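PDB 4ZZ7: methylmalonate-semialdehyde dehydrogenase, which catalyses the NAD-dependent oxidation of methylmalonate semialdehyde to an acyl-CoA product, as a member of the aldehyde dehydrogenase family. Local coordinates for residues Asn413-Phe418 against Ile432-Val437; Lys253-Val258 against Asp404-His409; Val173-Glu178 against Glu209-Leu214. All blocks are in the same frame, centred on the assembly; numbering follows the deposited sequence.

Contact 1 (Asn413-Phe418 against Ile432-Val437). With NAD (nicotinamide-adenine-dinucleotide), chain M.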
loop_
_atom_site.group_PDB
_atom_site.type_symbol
_atom_site.label_atom_id
_atom_site.label_comp_id
_atom_site.label_asym_id
_atom_site.label_seq_id
_atom_site.Cartn_x
_atom_site.Cartn_y
_atom_site.Cartn_z
ATOM N N ASN A 413 -14.327 21.328 9.690
ATOM C CA ASN A 413 -14.797 20.224 8.851
ATOM C C ASN A 413 -14.252 20.382 7.450
ATOM O O ASN A 413 -13.487 19.542 7.003
ATOM C CB ASN A 413 -16.330 20.124 8.837
ATOM C CG ASN A 413 -16.842 18.691 8.657
ATOM O OD1 ASN A 413 -16.155 17.732 8.957
ATOM N ND2 ASN A 413 -18.074 18.552 8.196
ATOM N N GLY A 414 -14.595 21.486 6.788
ATOM C CA GLY A 414 -14.200 21.728 5.397
ATOM C C GLY A 414 -13.938 23.197 5.109
ATOM O O GLY A 414 -14.546 24.064 5.721
ATOM N N THR A 415 -13.040 23.480 4.169
ATOM C CA THR A 415 -12.708 24.841 3.797
ATOM C C THR A 415 -12.341 24.895 2.330
ATOM O O THR A 415 -12.064 23.847 1.727
ATOM C CB THR A 415 -11.517 25.362 4.595
ATOM O OG1 THR A 415 -11.338 26.758 4.325
ATOM C CG2 THR A 415 -10.226 24.621 4.229
ATOM N N CYS A 416 -12.325 26.111 1.764
ATOM C CA CYS A 416 -11.897 26.338 0.370
ATOM C C CYS A 416 -11.090 27.628 0.260
ATOM O O CYS A 416 -11.224 28.520 1.080
ATOM C CB CYS A 416 -13.087 26.380 -0.611
ATOM S SG CYS A 416 -12.718 26.997 -2.318
ATOM N N ILE A 417 -10.251 27.707 -0.761
ATOM C CA ILE A 417 -9.630 28.952 -1.123
ATOM C C ILE A 417 -9.832 29.172 -2.613
ATOM O O ILE A 417 -9.600 28.255 -3.399
ATOM C CB ILE A 417 -8.135 28.979 -0.760
ATOM C CG1 ILE A 417 -7.543 30.348 -1.093
ATOM C CG2 ILE A 417 -7.353 27.876 -1.469
ATOM C CD1 ILE A 417 -6.200 30.592 -0.453
ATOM N N PHE A 418 -10.278 30.370 -2.998
ATOM C CA PHE A 418 -10.330 30.754 -4.390
ATOM C C PHE A 418 -9.087 31.572 -4.696
ATOM O O PHE A 418 -8.894 32.636 -4.124
ATOM C CB PHE A 418 -11.575 31.550 -4.654
ATOM C CG PHE A 418 -12.825 30.772 -4.459
ATOM C CD1 PHE A 418 -13.201 29.817 -5.377
ATOM C CD2 PHE A 418 -13.629 30.994 -3.371
ATOM C CE1 PHE A 418 -14.370 29.098 -5.208
ATOM C CE2 PHE A 418 -14.794 30.289 -3.194
ATOM C CZ PHE A 418 -15.167 29.333 -4.109
ATOM N N ILE A 432 -3.654 24.979 6.928
ATOM C CA ILE A 432 -5.028 25.210 7.445
ATOM C C ILE A 432 -5.508 24.058 8.323
ATOM O O ILE A 432 -5.347 22.901 7.963
ATOM C CB ILE A 432 -6.056 25.521 6.328
ATOM C CG1 ILE A 432 -7.357 26.085 6.919
ATOM C CG2 ILE A 432 -6.340 24.313 5.449
ATOM C CD1 ILE A 432 -7.276 27.563 7.290
ATOM N N GLN A 433 -6.101 24.380 9.469
ATOM C CA GLN A 433 -6.456 23.371 10.469
ATOM C C GLN A 433 -7.869 22.841 10.274
ATOM O O GLN A 433 -8.679 22.888 11.199
ATOM C CB GLN A 433 -6.306 23.940 11.881
ATOM C CG GLN A 433 -4.898 24.396 12.234
ATOM C CD GLN A 433 -3.880 23.252 12.213
ATOM O OE1 GLN A 433 -4.011 22.269 12.963
ATOM N NE2 GLN A 433 -2.859 23.368 11.356
ATOM N N VAL A 434 -8.166 22.363 9.060
ATOM C CA VAL A 434 -9.409 21.636 8.758
ATOM C C VAL A 434 -9.109 20.375 7.939
ATOM O O VAL A 434 -8.142 20.312 7.182
ATOM C CB VAL A 434 -10.491 22.531 8.075
ATOM C CG1 VAL A 434 -10.200 24.000 8.285
ATOM C CG2 VAL A 434 -10.629 22.255 6.586
ATOM N N GLY A 435 -9.979 19.388 8.077
ATOM C CA GLY A 435 -9.771 18.065 7.496
ATOM C C GLY A 435 -9.867 17.981 5.983
ATOM O O GLY A 435 -9.100 17.282 5.338
ATOM N N MET A 436 -10.836 18.671 5.413
ATOM C CA MET A 436 -11.042 18.636 3.974
ATOM C C MET A 436 -10.910 20.027 3.351
ATOM O O MET A 436 -11.700 20.914 3.616
ATOM C CB MET A 436 -12.403 18.020 3.684
ATOM C CG MET A 436 -12.493 16.569 4.104
ATOM S SD MET A 436 -14.149 16.039 4.528
ATOM C CE MET A 436 -14.391 16.816 6.111
ATOM N N VAL A 437 -9.908 20.172 2.501
ATOM C CA VAL A 437 -9.478 21.428 1.945
ATOM C C VAL A 437 -9.759 21.433 0.460
ATOM O O VAL A 437 -9.459 20.453 -0.239
ATOM C CB VAL A 437 -7.967 21.544 2.098
ATOM C CG1 VAL A 437 -7.462 22.857 1.555
ATOM C CG2 VAL A 437 -7.575 21.383 3.548
HETATM P PA NAD M . -28.424 15.041 15.340
HETATM O O1A NAD M . -29.731 15.392 16.047
HETATM O O2A NAD M . -27.081 15.527 15.858
HETATM O O5B NAD M . -28.293 13.424 15.289
HETATM C C5B NAD M . -28.846 12.610 14.245
HETATM C C4B NAD M . -29.091 11.177 14.719
HETATM O O4B NAD M . -28.841 11.060 16.122
HETATM C C3B NAD M . -30.524 10.697 14.510
HETATM O O3B NAD M . -30.473 9.358 14.013
HETATM C C2B NAD M . -31.188 10.823 15.879
HETATM O O2B NAD M . -32.152 9.837 16.258
HETATM C C1B NAD M . -30.025 10.715 16.848
HETATM N N9A NAD M . -30.192 11.587 18.049
HETATM C C8A NAD M . -30.696 12.856 18.065
HETATM N N7A NAD M . -30.683 13.356 19.319
HETATM C C5A NAD M . -30.170 12.406 20.139
HETATM C C6A NAD M . -29.889 12.292 21.601
HETATM N N6A NAD M . -30.166 13.328 22.422
HETATM N N1A NAD M . -29.347 11.132 22.062
HETATM C C2A NAD M . -29.072 10.084 21.228
HETATM N N3A NAD M . -29.290 10.109 19.896
HETATM C C4A NAD M . -29.836 11.224 19.304
HETATM O O3 NAD M . -28.540 15.473 13.763
HETATM P PN NAD M . -29.859 15.907 12.891
HETATM O O1N NAD M . -30.763 14.700 12.620
HETATM O O2N NAD M . -30.487 17.226 13.360
HETATM O O5D NAD M . -29.018 16.231 11.562
HETATM C C5D NAD M . -28.298 17.470 11.446
HETATM C C4D NAD M . -26.804 17.406 11.824
HETATM O O4D NAD M . -25.991 16.562 10.977
HETATM C C3D NAD M . -26.166 18.803 11.725
HETATM O O3D NAD M . -25.972 19.368 13.026
HETATM C C2D NAD M . -24.838 18.634 10.970
HETATM O O2D NAD M . -23.757 19.309 11.622
HETATM C C1D NAD M . -24.668 17.126 10.938
HETATM N N1N NAD M . -23.904 16.602 9.810
HETATM C C2N NAD M . -22.622 16.290 10.042
HETATM C C3N NAD M . -21.825 15.770 9.028
HETATM C C7N NAD M . -20.366 15.433 9.223
HETATM O O7N NAD M . -19.530 16.226 9.669
HETATM N N7N NAD M . -19.997 14.223 8.837
HETATM C C4N NAD M . -22.391 15.546 7.778
HETATM C C5N NAD M . -23.724 15.865 7.549
HETATM C C6N NAD M . -24.471 16.397 8.602
#

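Contact 2 (Lys253-Val258 against Asp404-His409)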
loop_
_atom_site.group_PDB
_atom_site.type_symbol
_atom_site.label_atom_id
_atom_site.label_comp_id
_atom_site.label_asym_id
_atom_site.label_seq_id
_atom_site.Cartn_x
_atom_site.Cartn_y
_atom_site.Cartn_z
ATOM N N LYS A 253 -18.580 24.858 10.266
ATOM C CA LYS A 253 -18.703 26.235 9.744
ATOM C C LYS A 253 -17.660 26.446 8.639
ATOM O O LYS A 253 -16.516 26.885 8.887
ATOM C CB LYS A 253 -18.547 27.303 10.844
ATOM C CG LYS A 253 -19.834 28.062 11.180
ATOM C CD LYS A 253 -20.113 29.218 10.227
ATOM C CE LYS A 253 -21.340 30.027 10.649
ATOM N NZ LYS A 253 -22.628 29.457 10.195
ATOM N N ASN A 254 -18.058 26.119 7.412
ATOM C CA ASN A 254 -17.086 26.042 6.325
ATOM C C ASN A 254 -16.815 27.409 5.728
ATOM O O ASN A 254 -17.730 28.060 5.257
ATOM C CB ASN A 254 -17.553 25.057 5.255
ATOM C CG ASN A 254 -17.396 23.576 5.671
ATOM O OD1 ASN A 254 -17.285 22.705 4.820
ATOM N ND2 ASN A 254 -17.367 23.293 6.946
ATOM N N HIS A 255 -15.549 27.826 5.766
ATOM C CA HIS A 255 -15.112 29.131 5.276
ATOM C C HIS A 255 -14.438 29.014 3.913
ATOM O O HIS A 255 -13.719 28.065 3.672
ATOM C CB HIS A 255 -14.086 29.751 6.228
ATOM C CG HIS A 255 -14.638 30.213 7.546
ATOM N ND1 HIS A 255 -15.370 29.393 8.382
ATOM C CD2 HIS A 255 -14.505 31.388 8.200
ATOM C CE1 HIS A 255 -15.690 30.055 9.478
ATOM N NE2 HIS A 255 -15.180 31.268 9.390
ATOM N N ALA A 256 -14.650 30.008 3.053
ATOM C CA ALA A 256 -13.938 30.136 1.780
ATOM C C ALA A 256 -13.219 31.483 1.720
ATOM O O ALA A 256 -13.855 32.536 1.839
ATOM C CB ALA A 256 -14.896 30.009 0.606
ATOM N N ILE A 257 -11.913 31.447 1.519
ATOM C CA ILE A 257 -11.118 32.648 1.370
ATOM C C ILE A 257 -11.160 33.032 -0.091
ATOM O O ILE A 257 -10.702 32.264 -0.934
ATOM C CB ILE A 257 -9.660 32.399 1.791
ATOM C CG1 ILE A 257 -9.623 31.965 3.253
ATOM C CG2 ILE A 257 -8.789 33.635 1.561
ATOM C CD1 ILE A 257 -8.254 31.577 3.742
ATOM N N VAL A 258 -11.726 34.203 -0.383
ATOM C CA VAL A 258 -11.732 34.767 -1.741
ATOM C C VAL A 258 -10.553 35.755 -1.842
ATOM O O VAL A 258 -10.603 36.858 -1.298
ATOM C CB VAL A 258 -13.072 35.448 -2.075
ATOM C CG1 VAL A 258 -13.081 35.902 -3.517
ATOM C CG2 VAL A 258 -14.227 34.499 -1.810
ATOM N N ASP A 404 -6.218 32.668 10.207
ATOM C CA ASP A 404 -6.250 32.691 11.666
ATOM C C ASP A 404 -7.696 32.610 12.098
ATOM O O ASP A 404 -8.011 31.902 13.037
ATOM C CB ASP A 404 -5.647 33.983 12.249
ATOM C CG ASP A 404 -4.153 34.127 12.016
ATOM O OD1 ASP A 404 -3.462 33.111 11.817
ATOM O OD2 ASP A 404 -3.669 35.295 12.041
ATOM N N LEU A 405 -8.567 33.353 11.414
ATOM C CA LEU A 405 -9.994 33.359 11.732
ATOM C C LEU A 405 -10.581 31.936 11.618
ATOM O O LEU A 405 -11.353 31.516 12.490
ATOM C CB LEU A 405 -10.731 34.341 10.818
ATOM C CG LEU A 405 -12.253 34.381 10.907
ATOM C CD1 LEU A 405 -12.704 34.982 12.219
ATOM C CD2 LEU A 405 -12.787 35.178 9.733
ATOM N N ILE A 406 -10.190 31.200 10.568
ATOM C CA ILE A 406 -10.705 29.847 10.343
ATOM C C ILE A 406 -10.239 28.922 11.465
ATOM O O ILE A 406 -11.057 28.245 12.086
ATOM C CB ILE A 406 -10.310 29.287 8.948
ATOM C CG1 ILE A 406 -11.018 30.072 7.843
ATOM C CG2 ILE A 406 -10.731 27.825 8.806
ATOM C CD1 ILE A 406 -10.450 29.895 6.453
ATOM N N ASP A 407 -8.926 28.914 11.713
ATOM C CA ASP A 407 -8.297 28.081 12.755
ATOM C C ASP A 407 -8.851 28.367 14.148
ATOM O O ASP A 407 -8.894 27.481 14.997
ATOM C CB ASP A 407 -6.779 28.299 12.806
ATOM C CG ASP A 407 -6.065 27.789 11.580
ATOM O OD1 ASP A 407 -6.534 26.815 10.955
ATOM O OD2 ASP A 407 -5.024 28.385 11.241
ATOM N N ALA A 408 -9.238 29.617 14.389
ATOM C CA ALA A 408 -9.839 30.033 15.670
ATOM C C ALA A 408 -11.190 29.373 15.917
ATOM O O ALA A 408 -11.520 29.078 17.055
ATOM C CB ALA A 408 -9.994 31.549 15.727
ATOM N N HIS A 409 -11.953 29.136 14.851
ATOM C CA HIS A 409 -13.316 28.616 14.960
ATOM C C HIS A 409 -13.386 27.259 15.655
ATOM O O HIS A 409 -12.438 26.474 15.644
ATOM C CB HIS A 409 -13.993 28.523 13.582
ATOM C CG HIS A 409 -15.477 28.646 13.651
ATOM N ND1 HIS A 409 -16.297 27.582 13.943
ATOM C CD2 HIS A 409 -16.289 29.722 13.528
ATOM C CE1 HIS A 409 -17.552 27.986 13.982
ATOM N NE2 HIS A 409 -17.577 29.280 13.729
#

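Contact 3 (Val173-Glu178 against Glu209-Leu214). With NAD (nicotinamide-adenine-dinucleotide), chain M.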
loop_
_atom_site.group_PDB
_atom_site.type_symbol
_atom_site.label_atom_id
_atom_site.label_comp_id
_atom_site.label_asym_id
_atom_site.label_seq_id
_atom_site.Cartn_x
_atom_site.Cartn_y
_atom_site.Cartn_z
ATOM N N VAL A 173 -26.652 -2.883 12.334
ATOM C CA VAL A 173 -27.939 -2.342 12.799
ATOM C C VAL A 173 -27.910 -0.839 12.643
ATOM O O VAL A 173 -27.051 -0.171 13.236
ATOM C CB VAL A 173 -28.201 -2.677 14.260
ATOM C CG1 VAL A 173 -29.557 -2.136 14.698
ATOM C CG2 VAL A 173 -28.124 -4.187 14.457
ATOM N N LEU A 174 -28.854 -0.334 11.841
ATOM C CA LEU A 174 -28.906 1.067 11.444
ATOM C C LEU A 174 -30.079 1.795 12.110
ATOM O O LEU A 174 -31.234 1.375 11.996
ATOM C CB LEU A 174 -29.019 1.182 9.922
ATOM C CG LEU A 174 -29.146 2.610 9.398
ATOM C CD1 LEU A 174 -27.834 3.347 9.594
ATOM C CD2 LEU A 174 -29.581 2.609 7.944
ATOM N N LYS A 175 -29.766 2.912 12.765
ATOM C CA LYS A 175 -30.746 3.789 13.396
ATOM C C LYS A 175 -30.730 5.169 12.697
ATOM O O LYS A 175 -29.943 6.050 13.038
ATOM C CB LYS A 175 -30.421 3.874 14.873
ATOM C CG LYS A 175 -31.603 4.163 15.776
ATOM C CD LYS A 175 -31.717 5.642 16.117
ATOM C CE LYS A 175 -32.720 6.309 15.223
ATOM N NZ LYS A 175 -32.531 7.769 15.243
ATOM N N PRO A 176 -31.597 5.343 11.691
ATOM C CA PRO A 176 -31.642 6.569 10.921
ATOM C C PRO A 176 -32.489 7.651 11.514
ATOM O O PRO A 176 -33.217 7.424 12.464
ATOM C CB PRO A 176 -32.285 6.130 9.623
ATOM C CG PRO A 176 -33.208 5.046 10.026
ATOM C CD PRO A 176 -32.524 4.328 11.153
ATOM N N SER A 177 -32.415 8.827 10.909
ATOM C CA SER A 177 -33.125 9.976 11.428
ATOM C C SER A 177 -34.595 9.702 11.354
ATOM O O SER A 177 -35.083 9.174 10.381
ATOM C CB SER A 177 -32.787 11.244 10.652
ATOM O OG SER A 177 -33.565 12.325 11.114
ATOM N N GLU A 178 -35.284 10.070 12.413
ATOM C CA GLU A 178 -36.724 9.871 12.542
ATOM C C GLU A 178 -37.551 10.903 11.714
ATOM O O GLU A 178 -38.759 10.767 11.533
ATOM C CB GLU A 178 -37.111 9.855 14.033
ATOM C CG GLU A 178 -36.691 11.068 14.848
ATOM C CD GLU A 178 -35.334 10.922 15.545
ATOM O OE1 GLU A 178 -34.427 10.351 14.921
ATOM O OE2 GLU A 178 -35.134 11.391 16.696
ATOM N N GLU A 209 -33.827 6.526 22.820
ATOM C CA GLU A 209 -33.942 5.215 23.474
ATOM C C GLU A 209 -33.323 4.077 22.641
ATOM O O GLU A 209 -32.718 3.148 23.195
ATOM C CB GLU A 209 -35.407 4.903 23.826
ATOM C CG GLU A 209 -35.593 3.724 24.780
ATOM C CD GLU A 209 -37.025 3.178 24.799
ATOM O OE1 GLU A 209 -37.988 4.006 24.787
ATOM O OE2 GLU A 209 -37.185 1.921 24.836
ATOM N N ALA A 210 -33.481 4.149 21.324
ATOM C CA ALA A 210 -32.933 3.123 20.457
ATOM C C ALA A 210 -31.429 3.321 20.369
ATOM O O ALA A 210 -30.661 2.364 20.333
ATOM C CB ALA A 210 -33.560 3.184 19.076
ATOM N N VAL A 211 -31.009 4.577 20.348
ATOM C CA VAL A 211 -29.590 4.895 20.320
ATOM C C VAL A 211 -28.898 4.318 21.545
ATOM O O VAL A 211 -27.927 3.594 21.412
ATOM C CB VAL A 211 -29.337 6.411 20.230
ATOM C CG1 VAL A 211 -27.860 6.731 20.398
ATOM C CG2 VAL A 211 -29.813 6.929 18.877
ATOM N N ASP A 212 -29.421 4.630 22.727
ATOM C CA ASP A 212 -28.849 4.149 23.993
ATOM C C ASP A 212 -28.856 2.591 24.067
ATOM O O ASP A 212 -27.949 1.987 24.658
ATOM C CB ASP A 212 -29.544 4.815 25.215
ATOM C CG ASP A 212 -29.100 6.297 25.453
ATOM O OD1 ASP A 212 -28.062 6.737 24.923
ATOM O OD2 ASP A 212 -29.778 7.055 26.183
ATOM N N ALA A 213 -29.829 1.935 23.433
ATOM C CA ALA A 213 -29.855 0.461 23.438
ATOM C C ALA A 213 -28.634 -0.079 22.724
ATOM O O ALA A 213 -27.935 -0.945 23.247
ATOM C CB ALA A 213 -31.116 -0.090 22.793
ATOM N N LEU A 214 -28.375 0.450 21.531
ATOM C CA LEU A 214 -27.179 0.087 20.767
ATOM C C LEU A 214 -25.854 0.306 21.575
ATOM O O LEU A 214 -24.999 -0.613 21.699
ATOM C CB LEU A 214 -27.130 0.884 19.460
ATOM C CG LEU A 214 -28.269 0.647 18.470
ATOM C CD1 LEU A 214 -28.276 1.738 17.408
ATOM C CD2 LEU A 214 -28.163 -0.728 17.835
HETATM P PA NAD M . -28.424 15.041 15.340
HETATM O O1A NAD M . -29.731 15.392 16.047
HETATM O O2A NAD M . -27.081 15.527 15.858
HETATM O O5B NAD M . -28.293 13.424 15.289
HETATM C C5B NAD M . -28.846 12.610 14.245
HETATM C C4B NAD M . -29.091 11.177 14.719
HETATM O O4B NAD M . -28.841 11.060 16.122
HETATM C C3B NAD M . -30.524 10.697 14.510
HETATM O O3B NAD M . -30.473 9.358 14.013
HETATM C C2B NAD M . -31.188 10.823 15.879
HETATM O O2B NAD M . -32.152 9.837 16.258
HETATM C C1B NAD M . -30.025 10.715 16.848
HETATM N N9A NAD M . -30.192 11.587 18.049
HETATM C C8A NAD M . -30.696 12.856 18.065
HETATM N N7A NAD M . -30.683 13.356 19.319
HETATM C C5A NAD M . -30.170 12.406 20.139
HETATM C C6A NAD M . -29.889 12.292 21.601
HETATM N N6A NAD M . -30.166 13.328 22.422
HETATM N N1A NAD M . -29.347 11.132 22.062
HETATM C C2A NAD M . -29.072 10.084 21.228
HETATM N N3A NAD M . -29.290 10.109 19.896
HETATM C C4A NAD M . -29.836 11.224 19.304
HETATM O O3 NAD M . -28.540 15.473 13.763
HETATM P PN NAD M . -29.859 15.907 12.891
HETATM O O1N NAD M . -30.763 14.700 12.620
HETATM O O2N NAD M . -30.487 17.226 13.360
HETATM O O5D NAD M . -29.018 16.231 11.562
HETATM C C5D NAD M . -28.298 17.470 11.446
HETATM C C4D NAD M . -26.804 17.406 11.824
HETATM O O4D NAD M . -25.991 16.562 10.977
HETATM C C3D NAD M . -26.166 18.803 11.725
HETATM O O3D NAD M . -25.972 19.368 13.026
HETATM C C2D NAD M . -24.838 18.634 10.970
HETATM O O2D NAD M . -23.757 19.309 11.622
HETATM C C1D NAD M . -24.668 17.126 10.938
HETATM N N1N NAD M . -23.904 16.602 9.810
HETATM C C2N NAD M . -22.622 16.290 10.042
HETATM C C3N NAD M . -21.825 15.770 9.028
HETATM C C7N NAD M . -20.366 15.433 9.223
HETATM O O7N NAD M . -19.530 16.226 9.669
HETATM N N7N NAD M . -19.997 14.223 8.837
HETATM C C4N NAD M . -22.391 15.546 7.778
HETATM C C5N NAD M . -23.724 15.865 7.549
HETATM C C6N NAD M . -24.471 16.397 8.602
#

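Contact 1 (Asn413-Phe418 against Ile432-Val437)
M436 is held to strand 411-418 through both its backbone N and its backbone O: M436 N donates to N413 O at 3.2 Å, and M436 O accepts from T415 N at 2.9 Å. G414 sits between them, its CA 3.2 Å from M436 O in a CA-H...O contact. Among the side chains, T415 lies roughly perpendicular to V434, and T415 CG2 is 3.4 Å from V434 CG2. The T415 chi1 of -172° sets OG1 opposite the backbone N and gives the methyl to V434 and I432, while OG1 bonds to H255 O. M436 bends at chi3 (-74°) to bring CE alongside N413 OD1, 3.5 Å away. N413 ND2 is hydrogen-bonded to C283 O and makes a weaker bond to NAD O7N at 3.1 Å. With an alanine at N413, the nicotinamide carboxamide and C283 O would probably each lose an N-H partner, and the M436 methyl its flat neighbour. Further out, F428 of helix 422-431 packs on T415 and V437, and M436 and V437 pair in parallel with a strand of the second subunit, continuing the sheet across the interface. The parallel pairs G414 with M436 and T415 with V437 thus close the beta-alpha-beta unit of strand 411-418, helix 422-431 and strand 436-439.

Contact 2 (Lys253-Val258 against Asp404-His409)
H255 and I406 face each other where strand 254-258 and helix 404-408 run nearly antiparallel, at 173°. The two axes approach to 9.6 Å, a spacing bridged by side chains, with the CA atoms of H255 and I406 6.8 Å apart. A chi1 of -71° sets H255 CG opposite the carbonyl carbon, and the side chain runs antiparallel past that of I406, bringing I406 CG1 to 3.5 Å from H255 CB. The far end of the isoleucine continues to I257, I406 CD1 lying 3.9 Å from I257 CD1. Rotation of the H255 ring is fixed by its ND1, which donates to K253 O at 2.8 Å; the acceptor lies in the imidazole plane, although the donor stands well above the carbonyl plane. The other ring nitrogen, H255 NE2, bonds to Y382 OH. H409, just past the helix, receives the edge of H255 toward its face in an offset edge-to-face pair, centroids 5.7 Å apart and planes at 64°. K253 CB covers a face of the same H409 ring in a CH-pi contact, 3.7 Å from its centroid. H409 NE2 bonds to Y382 O, so Y382 serves both histidines. The arrangement is that of a helix laid on the parallel part of a mixed sheet in the aldehyde dehydrogenase catalytic domain, close to the active site: the K253 side chain comes within about 5 Å of that of E385, an NAD-binding residue.

Contact 3 (Val173-Glu178 against Glu209-Leu214)
K175 and V173 project from strand 171-175 onto A210, V211 and L214 of helix 208-216, a strand-helix layer of the Rossmann-type NAD-binding domain. The short segments run at 149° to each other, and their axes approach to 9.7 Å. The tight part is wholly apolar. V173 and L214 cross at a slant, with V173 CG1 at 3.7 Å from L214 CD2. The other leucine methyl, L214 CD1, rests 3.9 Å from K175 CB, which makes L214 the residue that spans both strand positions. Further along the lysine, K175 CG approaches the A210 CB methyl, and K175 CD meets V211 CG2 at 3.6 Å, the two side chains roughly perpendicular. The bends of the lysine at chi2 (-97°) and chi3 (98°) carry its chain along the helix surface and then on to the adenosine ribose. V45 of helix 42-61 touches A210 and L214, and A146 and I148 of strand 144-148 touch L214 and V211.

Away from this packed region the two segments part. E209 and D212 on the other side of the helix are partly exposed and do not meet the strand segment; they turn instead to R21, in a salt bridge, and to the Y234 hydroxyl. At the C-terminal end of the strand, P176 to E178 likewise leave the helix and pass beside the NAD ribose. K175 and E178 are both NAD-binding residues, but the amine and the ribose O2B are modelled too close together, so individual bond lengths there are doubtful. The adenine is met by V211: V211 CG1 stands 3.7 Å from NAD C2A, and V211 CG2 lies 3.4 Å from NAD N3A.

Overall arrangement
From the N terminus, 173-178 comes first, and contact 3 closes on 209-214 after 30 intervening residues, within the nucleotide-binding domain. Contact 2 opens at 253 and closes at 409, a long loop holding 145 residues between its segments. Contact 1 then spans a short helical connection, 413 to 437. The three follow in series, none nesting in or crossing another. Contacts 2 and 1, centred 8 Å apart, share a sheet in which strands 254-258 and 411-418 are neighbours; F418 N lies 2.8 Å from I257 O, a probable hydrogen bond. Contact 3 lies about 31 Å from contact 1, centre to centre, yet NAD spans both, its adenosine at contact 3 and its nicotinamide at contact 1.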